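Local coordinates for 65 kDa virulence protein (Salmonella typhimurium, PDB 2GWL), which probably transfers ADP-ribose from NAD(+) to an arginine of host actin, blocking its polymerisation, this chain being the C-terminal ADP-ribosyltransferase domain, at residues 20-25 with 106-111; 95-100 with 159-164; 102-107 with 151-156. All blocks are in the same frame, centred on the assembly; numbering follows the deposited sequence.

How the interactions relate
Interactions 1 and 3 lie nearer the middle of the chain, both partly buried, and share K106 and A107; interaction 2 is a surface contact about 19 Å from the chain centre. Interaction 3 pairs strands 102-105 and 154-163 through backbone hydrogen bonds. Farther along strand 154-163, interaction 2 has no hydrogen bond across its segments and rests on two isoleucines beside the loop after helix 90-96. Interaction 1 joins the end of helix 2-23 to the turn after strand 102-105, and adds a dinucleotide diphosphate and a bridging water to its apolar packing. L22 and F108 of interaction 1 touch P152 of interaction 3, while Y96 and I103 link interactions 2 and 3.

Interaction 1. Residues 20-25 with 106-111; sequences KYLRGD and KAFMST. With NAI (1,4-dihydronicotinamide adenine dinucleotide), chain B.
The dinucleotide pocket is bordered here by the last turn of helix 2-23 and the turn leading into strand 109-111, where R23 lies over A107 and L22 packs against the backbone of K106 and A107. The R23 guanidinium is layered between protein and bound NADH: the A107 methyl CB sits 3.5 Å from its plane on one face, and C5A of the NAI adenine covers the opposite face, both offset toward the rim. With its chain extended from CG to NE, R23 reaches the diphosphate, where NH1 donates to NAI O2A at 3.0 Å and NH2 makes a weak bond to NAI O1A. A water accepts weakly from R23 NH2 and donates to F108 O at 2.9 Å, a weak link from the arginine to residues 106-111. Away from the dinucleotide, L22 CD1 approaches F108 CD2 obliquely at 4.1 Å, while L22 O meets K106 CB at 3.4 Å. G24, at positive phi, closes the helix in a Schellman motif. Toward the nicotinamide, S110 OG lies 3.2 Å from NAI N1N and hydrogen-bonds E147; both are predicted to be catalytic. R80, S110 and E147 form the R-S-E signature, and S110-T111-S112 the STS motif, of arginine-specific ADP-ribosyltransferases.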
loop_
_atom_site.group_PDB
_atom_site.type_symbol
_atom_site.label_atom_id
_atom_site.label_comp_id
_atom_site.label_asym_id
_atom_site.label_seq_id
_atom_site.Cartn_x
_atom_site.Cartn_y
_atom_site.Cartn_z
ATOM N N LYS A 20 5.042 -3.207 8.279
ATOM C CA LYS A 20 5.039 -2.949 9.713
ATOM C C LYS A 20 6.347 -2.286 10.168
ATOM O O LYS A 20 6.332 -1.384 10.982
ATOM C CB LYS A 20 4.832 -4.247 10.478
ATOM C CG LYS A 20 3.470 -4.891 10.248
ATOM C CD LYS A 20 3.269 -6.071 11.128
ATOM C CE LYS A 20 2.091 -6.921 10.608
ATOM N NZ LYS A 20 2.439 -7.546 9.236
ATOM N N TYR A 21 7.477 -2.795 9.684
ATOM C CA TYR A 21 8.806 -2.223 10.004
ATOM C C TYR A 21 8.832 -0.730 9.618
ATOM O O TYR A 21 9.143 0.129 10.407
ATOM C CB TYR A 21 9.900 -2.964 9.204
ATOM C CG TYR A 21 11.323 -2.426 9.406
ATOM C CD1 TYR A 21 12.025 -2.670 10.570
ATOM C CD2 TYR A 21 11.928 -1.631 8.454
ATOM C CE1 TYR A 21 13.295 -2.184 10.761
ATOM C CE2 TYR A 21 13.215 -1.154 8.622
ATOM C CZ TYR A 21 13.894 -1.442 9.773
ATOM O OH TYR A 21 15.166 -0.945 9.937
ATOM N N LEU A 22 8.520 -0.426 8.375
ATOM C CA LEU A 22 8.432 0.994 7.932
ATOM C C LEU A 22 7.378 1.880 8.608
ATOM O O LEU A 22 7.578 3.097 8.687
ATOM C CB LEU A 22 8.186 1.057 6.443
ATOM C CG LEU A 22 9.310 0.602 5.560
ATOM C CD1 LEU A 22 8.788 0.367 4.178
ATOM C CD2 LEU A 22 10.381 1.643 5.492
ATOM N N ARG A 23 6.256 1.319 9.077
ATOM C CA ARG A 23 5.283 2.118 9.773
ATOM C C ARG A 23 5.716 2.408 11.193
ATOM O O ARG A 23 5.167 3.286 11.821
ATOM C CB ARG A 23 3.903 1.456 9.780
ATOM C CG ARG A 23 3.219 1.485 8.452
ATOM C CD ARG A 23 2.040 0.525 8.403
ATOM N NE ARG A 23 1.339 0.700 7.126
ATOM C CZ ARG A 23 0.736 -0.252 6.426
ATOM N NH1 ARG A 23 0.681 -1.494 6.876
ATOM N NH2 ARG A 23 0.144 0.052 5.269
ATOM N N GLY A 24 6.714 1.689 11.704
ATOM C CA GLY A 24 7.068 1.826 13.105
ATOM C C GLY A 24 6.288 0.903 14.014
ATOM O O GLY A 24 6.381 1.049 15.217
ATOM N N ASP A 25 5.497 -0.012 13.457
ATOM C CA ASP A 25 4.727 -0.966 14.251
ATOM C C ASP A 25 5.642 -2.096 14.707
ATOM O O ASP A 25 6.709 -2.296 14.133
ATOM C CB ASP A 25 3.582 -1.568 13.417
ATOM C CG ASP A 25 2.607 -0.510 12.881
ATOM O OD1 ASP A 25 2.392 0.498 13.579
ATOM O OD2 ASP A 25 2.080 -0.691 11.752
ATOM N N LYS A 106 3.981 5.595 5.165
ATOM C CA LYS A 106 5.357 5.205 5.311
ATOM C C LYS A 106 5.704 3.865 4.677
ATOM O O LYS A 106 6.890 3.600 4.445
ATOM C CB LYS A 106 5.701 5.216 6.781
ATOM C CG LYS A 106 5.506 6.564 7.453
ATOM C CD LYS A 106 5.861 6.452 8.922
ATOM C CE LYS A 106 6.095 7.825 9.655
ATOM N NZ LYS A 106 7.062 7.545 10.817
ATOM N N ALA A 107 4.706 2.998 4.462
ATOM C CA ALA A 107 4.972 1.662 3.928
ATOM C C ALA A 107 4.926 1.753 2.432
ATOM O O ALA A 107 4.625 2.815 1.907
ATOM C CB ALA A 107 3.919 0.728 4.451
ATOM N N PHE A 108 5.121 0.638 1.760
ATOM C CA PHE A 108 4.775 0.548 0.362
ATOM C C PHE A 108 3.223 0.543 0.355
ATOM O O PHE A 108 2.605 -0.050 1.245
ATOM C CB PHE A 108 5.299 -0.743 -0.227
ATOM C CG PHE A 108 6.819 -0.763 -0.466
ATOM C CD1 PHE A 108 7.304 -0.556 -1.738
ATOM C CD2 PHE A 108 7.677 -1.089 0.541
ATOM C CE1 PHE A 108 8.670 -0.595 -1.995
ATOM C CE2 PHE A 108 9.075 -1.118 0.293
ATOM C CZ PHE A 108 9.530 -0.889 -0.976
ATOM N N MET A 109 2.623 1.201 -0.631
ATOM C CA MET A 109 1.144 1.302 -0.717
ATOM C C MET A 109 0.597 0.524 -1.896
ATOM O O MET A 109 0.889 0.797 -3.075
ATOM C CB MET A 109 0.730 2.769 -0.742
ATOM C CG MET A 109 -0.843 2.988 -0.683
ATOM S SD MET A 109 -1.177 4.697 -0.803
ATOM C CE MET A 109 -0.996 5.087 -2.576
ATOM N N SER A 110 -0.163 -0.524 -1.555
ATOM C CA SER A 110 -0.804 -1.394 -2.511
ATOM C C SER A 110 -2.210 -0.854 -2.941
ATOM O O SER A 110 -3.050 -0.547 -2.087
ATOM C CB SER A 110 -0.923 -2.776 -1.898
ATOM O OG SER A 110 -1.403 -3.658 -2.858
ATOM N N THR A 111 -2.405 -0.701 -4.234
ATOM C CA THR A 111 -3.660 -0.203 -4.768
ATOM C C THR A 111 -4.042 -1.109 -5.953
ATOM O O THR A 111 -3.266 -1.926 -6.421
ATOM C CB THR A 111 -3.555 1.245 -5.256
ATOM O OG1 THR A 111 -2.804 1.315 -6.451
ATOM C CG2 THR A 111 -2.986 2.205 -4.256
HETATM P PA NAI B . -1.223 -3.187 4.039
HETATM O O1A NAI B . -0.835 -2.223 2.991
HETATM O O2A NAI B . -0.076 -3.623 4.880
HETATM O O5B NAI B . -2.563 -2.671 4.792
HETATM C C5B NAI B . -2.472 -2.441 6.147
HETATM C C4B NAI B . -3.768 -2.638 6.902
HETATM O O4B NAI B . -3.159 -2.306 8.118
HETATM C C3B NAI B . -4.978 -1.688 6.717
HETATM O O3B NAI B . -6.197 -2.302 6.277
HETATM C C2B NAI B . -5.140 -1.068 8.105
HETATM O O2B NAI B . -6.156 -1.726 8.852
HETATM C C1B NAI B . -3.811 -1.305 8.833
HETATM N N9A NAI B . -2.963 -0.113 8.948
HETATM C C8A NAI B . -2.191 0.146 10.053
HETATM N N7A NAI B . -1.576 1.335 9.894
HETATM C C5A NAI B . -1.953 1.801 8.678
HETATM C C6A NAI B . -1.594 2.953 8.055
HETATM N N6A NAI B . -0.869 3.820 8.784
HETATM N N1A NAI B . -2.108 3.208 6.810
HETATM C C2A NAI B . -2.982 2.343 6.187
HETATM N N3A NAI B . -3.341 1.181 6.820
HETATM C C4A NAI B . -2.837 0.923 8.062
HETATM O O3 NAI B . -1.857 -4.482 3.309
HETATM P PN NAI B . -2.714 -4.465 1.948
HETATM O O1N NAI B . -2.526 -3.260 1.075
HETATM O O2N NAI B . -4.072 -4.824 2.406
HETATM O O5D NAI B . -2.112 -5.667 1.066
HETATM C C5D NAI B . -2.414 -7.009 1.387
HETATM C C4D NAI B . -2.533 -7.786 0.075
HETATM O O4D NAI B . -3.539 -7.214 -0.745
HETATM C C3D NAI B . -1.230 -7.752 -0.716
HETATM O O3D NAI B . -0.900 -9.077 -1.076
HETATM C C2D NAI B . -1.565 -6.929 -1.935
HETATM O O2D NAI B . -0.909 -7.552 -3.001
HETATM C C1D NAI B . -3.093 -7.034 -2.059
HETATM N N1N NAI B . -3.768 -5.828 -2.595
HETATM C C2N NAI B . -4.253 -4.900 -1.705
HETATM C C3N NAI B . -4.872 -3.745 -2.171
HETATM C C7N NAI B . -5.802 -2.963 -1.239
HETATM O O7N NAI B . -6.905 -2.352 -1.825
HETATM N N7N NAI B . -5.634 -2.865 0.098
HETATM C C4N NAI B . -4.976 -3.571 -3.564
HETATM C C5N NAI B . -4.471 -4.514 -4.457
HETATM C C6N NAI B . -3.876 -5.658 -3.965
HETATM O O HOH W 1 0.712 1.289 2.906
#

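Interaction 2. Residues 95-100 with 159-164; sequences EYTTIG and ESIVNC
This is an apolar surface contact in which the loop leaving helix 90-96 runs past strand 154-163, with I161 and I99 doing most of the touching. The touching parts run 109° apart, and no hydrogen bond joins the two segments, although G100 is backbone-bonded to I158, just before residues 159-164. I161 points its side chain at the loop and meets mainly backbone: CD1 lies 3.5 Å from T97 O and 3.9 Å from I99 N, while CG1 comes to 3.9 Å from T97 CA. Its CG1 branch stands anti to the carbonyl carbon, which puts CG1 against T97; chi2, at 98° and off a staggered value, then sets the place of CD1. Next to it, I99 reaches the strand in turn: its CG1 arm, anti to the backbone N at chi1 -170°, points roughly perpendicular to the strand, placing CG1 3.5 Å from E159 O. The two isoleucines meet through I99 CB and I161 CD1, 4.2 Å apart.

The hydroxyls of T97 and T98 turn back to the helix, bonding L93 O and K94 O. On the strand, E159 and S160 turn to strand 191-197: E159 forms a salt bridge with R196, and S160 OG bonds N194 ND2. The backbones of both residues also pair with N194, which makes this a classic beta bulge. The Y96 side chain leads away from the strand segment toward the sheet and the bound NADH. The contact thus joins a helix-to-strand connection to a bulged strand of the five-stranded mixed sheet in this ADP-ribosyltransferase domain.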
loop_
_atom_site.group_PDB
_atom_site.type_symbol
_atom_site.label_atom_id
_atom_site.label_comp_id
_atom_site.label_asym_id
_atom_site.label_seq_id
_atom_site.Cartn_x
_atom_site.Cartn_y
_atom_site.Cartn_z
ATOM N N GLU A 95 -6.882 10.824 11.146
ATOM C CA GLU A 95 -6.043 11.451 10.151
ATOM C C GLU A 95 -6.701 11.368 8.775
ATOM O O GLU A 95 -6.776 12.358 8.064
ATOM C CB GLU A 95 -4.641 10.782 10.113
ATOM C CG GLU A 95 -3.761 11.083 11.338
ATOM C CD GLU A 95 -3.579 12.572 11.551
ATOM O OE1 GLU A 95 -2.774 13.156 10.787
ATOM O OE2 GLU A 95 -4.289 13.156 12.434
ATOM N N TYR A 96 -7.196 10.191 8.412
ATOM C CA TYR A 96 -7.802 9.977 7.097
ATOM C C TYR A 96 -9.164 10.611 6.939
ATOM O O TYR A 96 -9.683 10.644 5.855
ATOM C CB TYR A 96 -8.016 8.478 6.836
ATOM C CG TYR A 96 -6.819 7.823 6.159
ATOM C CD1 TYR A 96 -5.666 7.511 6.871
ATOM C CD2 TYR A 96 -6.861 7.540 4.806
ATOM C CE1 TYR A 96 -4.584 6.886 6.210
ATOM C CE2 TYR A 96 -5.834 6.913 4.165
ATOM C CZ TYR A 96 -4.686 6.607 4.861
ATOM O OH TYR A 96 -3.652 6.001 4.134
ATOM N N THR A 97 -9.789 10.999 8.034
ATOM C CA THR A 97 -11.131 11.598 7.917
ATOM C C THR A 97 -11.130 13.093 8.279
ATOM O O THR A 97 -12.181 13.666 8.508
ATOM C CB THR A 97 -12.165 10.827 8.722
ATOM O OG1 THR A 97 -11.784 10.736 10.100
ATOM C CG2 THR A 97 -12.366 9.436 8.158
ATOM N N THR A 98 -9.964 13.707 8.304
ATOM C CA THR A 98 -9.822 15.126 8.423
ATOM C C THR A 98 -9.700 15.774 7.053
ATOM O O THR A 98 -8.677 15.690 6.384
ATOM C CB THR A 98 -8.595 15.433 9.257
ATOM O OG1 THR A 98 -8.781 14.866 10.564
ATOM C CG2 THR A 98 -8.360 16.918 9.329
ATOM N N ILE A 99 -10.748 16.469 6.634
ATOM C CA ILE A 99 -10.778 17.033 5.306
ATOM C C ILE A 99 -9.587 18.016 5.202
ATOM O O ILE A 99 -9.213 18.706 6.191
ATOM C CB ILE A 99 -12.187 17.694 5.039
ATOM C CG1 ILE A 99 -12.375 18.096 3.552
ATOM C CG2 ILE A 99 -12.339 18.939 5.933
ATOM C CD1 ILE A 99 -13.904 18.194 3.132
ATOM N N GLY A 100 -8.945 18.035 4.032
ATOM C CA GLY A 100 -7.825 18.851 3.795
ATOM C C GLY A 100 -6.475 18.333 4.289
ATOM O O GLY A 100 -5.457 18.870 3.940
ATOM N N GLU A 159 -9.336 14.864 0.172
ATOM C CA GLU A 159 -10.141 15.866 -0.558
ATOM C C GLU A 159 -11.595 15.908 -0.083
ATOM O O GLU A 159 -12.141 16.985 0.189
ATOM C CB GLU A 159 -10.076 15.589 -2.046
ATOM C CG GLU A 159 -8.698 15.821 -2.531
ATOM C CD GLU A 159 -8.570 15.933 -4.004
ATOM O OE1 GLU A 159 -7.772 16.796 -4.433
ATOM O OE2 GLU A 159 -9.179 15.096 -4.715
ATOM N N SER A 160 -12.236 14.751 0.025
ATOM C CA SER A 160 -13.582 14.718 0.595
ATOM C C SER A 160 -13.814 13.353 1.188
ATOM O O SER A 160 -13.196 12.361 0.770
ATOM C CB SER A 160 -14.632 15.070 -0.464
ATOM O OG SER A 160 -14.678 14.086 -1.456
ATOM N N ILE A 161 -14.665 13.307 2.208
ATOM C CA ILE A 161 -15.058 12.099 2.857
ATOM C C ILE A 161 -16.562 11.922 2.717
ATOM O O ILE A 161 -17.322 12.849 2.982
ATOM C CB ILE A 161 -14.757 12.080 4.388
ATOM C CG1 ILE A 161 -13.288 12.232 4.722
ATOM C CG2 ILE A 161 -15.243 10.779 4.994
ATOM C CD1 ILE A 161 -12.881 13.596 5.080
ATOM N N VAL A 162 -16.998 10.756 2.298
ATOM C CA VAL A 162 -18.410 10.504 2.006
ATOM C C VAL A 162 -18.858 9.330 2.837
ATOM O O VAL A 162 -18.522 8.223 2.524
ATOM C CB VAL A 162 -18.535 10.201 0.484
ATOM C CG1 VAL A 162 -19.906 10.167 0.065
ATOM C CG2 VAL A 162 -17.768 11.286 -0.331
ATOM N N ASN A 163 -19.637 9.604 3.887
ATOM C CA ASN A 163 -20.118 8.619 4.763
ATOM C C ASN A 163 -21.277 7.840 4.188
ATOM O O ASN A 163 -22.100 8.363 3.381
ATOM C CB ASN A 163 -20.503 9.252 6.073
ATOM C CG ASN A 163 -19.311 9.663 6.865
ATOM O OD1 ASN A 163 -18.239 9.108 6.720
ATOM N ND2 ASN A 163 -19.501 10.616 7.727
ATOM N N CYS A 164 -21.433 6.607 4.625
ATOM C CA CYS A 164 -22.534 5.817 4.120
ATOM C C CYS A 164 -23.900 6.440 4.501
ATOM O O CYS A 164 -23.999 7.174 5.472
ATOM C CB CYS A 164 -22.479 4.356 4.568
ATOM S SG CYS A 164 -22.366 4.193 6.413
#

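Interaction 3. Residues 102-107 with 151-156; sequences IIIDKA and PPNTKL
I103 and L156 form the hydrogen-bonded pair of an antiparallel strand pairing, in which strand 102-105, an outermost strand of the five-stranded sheet, lies against the start of strand 154-163. I103 N donates to L156 O at 2.9 Å, nearly straight at 172° and in the carbonyl plane; L156 N returns a bond of 2.7 Å to I103 O. Farther on, D105 N bonds T154 O, and N153 N makes a bent, weak bond to D105 O. CA-H...O contacts add to these, among them I104 CA to T154 O and P152 CA to A107 O.

The apolar contacts are modest and lie largely on the exposed face, where I104 and K155 form a non-hydrogen-bonded pair. Their side chains run side by side, and I104 CD1 meets K155 CE at 3.8 Å; a bend at chi3 turns the outer part of the lysine chain. I104 CG2 also covers N153 CA at 3.9 Å. On the opposite face, I103 and L156 both pack on Y96 of helix 90-96.

Where the strands give way to turns, the polar contacts change. D105 turns its carboxylate away from the partner segment, with CG anti to the backbone N (chi1 -169°), and OD1 accepts from A107 N at 2.9 Å. That bond reaches OD1 on the anti side, 20° out of the carboxylate plane, and defines an Asx turn. One water bridges K106 O and N153 OD1, donating to both, and P152 CB presses on K106 O at 3.3 Å.

The chemistry implies a pairing carried chiefly by the main chain, with a buried aspartate fixing the turn that leads into the dinucleotide pocket.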
loop_
_atom_site.group_PDB
_atom_site.type_symbol
_atom_site.label_atom_id
_atom_site.label_comp_id
_atom_site.label_asym_id
_atom_site.label_seq_id
_atom_site.Cartn_x
_atom_site.Cartn_y
_atom_site.Cartn_z
ATOM N N ILE A 102 -3.064 16.245 5.099
ATOM C CA ILE A 102 -2.021 15.622 4.295
ATOM C C ILE A 102 -1.337 14.488 5.069
ATOM O O ILE A 102 -0.830 14.691 6.138
ATOM C CB ILE A 102 -0.970 16.626 3.837
ATOM C CG1 ILE A 102 -1.678 17.750 3.043
ATOM C CG2 ILE A 102 0.131 15.932 2.988
ATOM C CD1 ILE A 102 -1.169 18.988 3.289
ATOM N N ILE A 103 -1.371 13.310 4.489
ATOM C CA ILE A 103 -0.919 12.089 5.135
ATOM C C ILE A 103 0.298 11.530 4.328
ATOM O O ILE A 103 0.290 11.541 3.117
ATOM C CB ILE A 103 -2.029 11.085 5.141
ATOM C CG1 ILE A 103 -3.099 11.536 6.132
ATOM C CG2 ILE A 103 -1.543 9.643 5.415
ATOM C CD1 ILE A 103 -4.309 10.820 5.926
ATOM N N ILE A 104 1.295 11.053 5.047
ATOM C CA ILE A 104 2.481 10.410 4.450
ATOM C C ILE A 104 2.348 8.913 4.780
ATOM O O ILE A 104 2.394 8.538 5.930
ATOM C CB ILE A 104 3.758 11.007 4.979
ATOM C CG1 ILE A 104 3.802 12.479 4.581
ATOM C CG2 ILE A 104 4.988 10.269 4.425
ATOM C CD1 ILE A 104 5.043 13.144 4.631
ATOM N N ASP A 105 2.151 8.081 3.790
ATOM C CA ASP A 105 2.124 6.674 4.070
ATOM C C ASP A 105 3.553 6.136 4.051
ATOM O O ASP A 105 4.212 6.189 3.009
ATOM C CB ASP A 105 1.317 5.922 3.085
ATOM C CG ASP A 105 1.069 4.465 3.549
ATOM O OD1 ASP A 105 1.963 3.759 4.228
ATOM O OD2 ASP A 105 -0.033 4.030 3.357
ATOM N N LYS A 106 3.981 5.595 5.165
ATOM C CA LYS A 106 5.357 5.205 5.311
ATOM C C LYS A 106 5.704 3.865 4.677
ATOM O O LYS A 106 6.890 3.600 4.445
ATOM C CB LYS A 106 5.701 5.216 6.781
ATOM C CG LYS A 106 5.506 6.564 7.453
ATOM C CD LYS A 106 5.861 6.452 8.922
ATOM C CE LYS A 106 6.095 7.825 9.655
ATOM N NZ LYS A 106 7.062 7.545 10.817
ATOM N N ALA A 107 4.706 2.998 4.462
ATOM C CA ALA A 107 4.972 1.662 3.928
ATOM C C ALA A 107 4.926 1.753 2.432
ATOM O O ALA A 107 4.625 2.815 1.907
ATOM C CB ALA A 107 3.919 0.728 4.451
ATOM N N PRO A 151 6.033 3.157 -3.720
ATOM C CA PRO A 151 7.146 3.053 -2.772
ATOM C C PRO A 151 6.835 3.766 -1.478
ATOM O O PRO A 151 5.819 4.481 -1.359
ATOM C CB PRO A 151 8.323 3.754 -3.519
ATOM C CG PRO A 151 7.704 4.769 -4.309
ATOM C CD PRO A 151 6.345 4.122 -4.782
ATOM N N PRO A 152 7.671 3.561 -0.464
ATOM C CA PRO A 152 7.438 4.277 0.759
ATOM C C PRO A 152 7.330 5.786 0.629
ATOM O O PRO A 152 7.959 6.435 -0.210
ATOM C CB PRO A 152 8.642 3.873 1.619
ATOM C CG PRO A 152 9.019 2.536 1.091
ATOM C CD PRO A 152 8.856 2.675 -0.367
ATOM N N ASN A 153 6.480 6.345 1.491
ATOM C CA ASN A 153 6.362 7.783 1.710
ATOM C C ASN A 153 5.487 8.543 0.734
ATOM O O ASN A 153 5.662 9.744 0.531
ATOM C CB ASN A 153 7.711 8.493 1.859
ATOM C CG ASN A 153 8.553 7.886 2.958
ATOM O OD1 ASN A 153 8.059 7.588 4.045
ATOM N ND2 ASN A 153 9.822 7.679 2.668
ATOM N N THR A 154 4.498 7.854 0.194
ATOM C CA THR A 154 3.498 8.496 -0.659
ATOM C C THR A 154 2.726 9.529 0.162
ATOM O O THR A 154 2.345 9.239 1.294
ATOM C CB THR A 154 2.531 7.494 -1.215
ATOM O OG1 THR A 154 3.241 6.460 -1.904
ATOM C CG2 THR A 154 1.564 8.167 -2.168
ATOM N N LYS A 155 2.562 10.731 -0.401
ATOM C CA LYS A 155 1.909 11.813 0.276
ATOM C C LYS A 155 0.516 11.946 -0.340
ATOM O O LYS A 155 0.388 12.030 -1.553
ATOM C CB LYS A 155 2.638 13.112 0.094
ATOM C CG LYS A 155 4.017 13.116 0.706
ATOM C CD LYS A 155 4.813 14.394 0.426
ATOM C CE LYS A 155 4.771 15.414 1.584
ATOM N NZ LYS A 155 5.608 16.647 1.289
ATOM N N LEU A 156 -0.494 11.948 0.513
ATOM C CA LEU A 156 -1.918 11.850 0.068
ATOM C C LEU A 156 -2.666 13.037 0.651
ATOM O O LEU A 156 -2.516 13.370 1.843
ATOM C CB LEU A 156 -2.537 10.582 0.551
ATOM C CG LEU A 156 -1.792 9.298 0.146
ATOM C CD1 LEU A 156 -2.077 8.178 1.110
ATOM C CD2 LEU A 156 -2.248 8.954 -1.238
HETATM O O HOH W 2 8.890 5.175 5.050
HETATM O O HOH W 3 3.600 4.923 0.341
#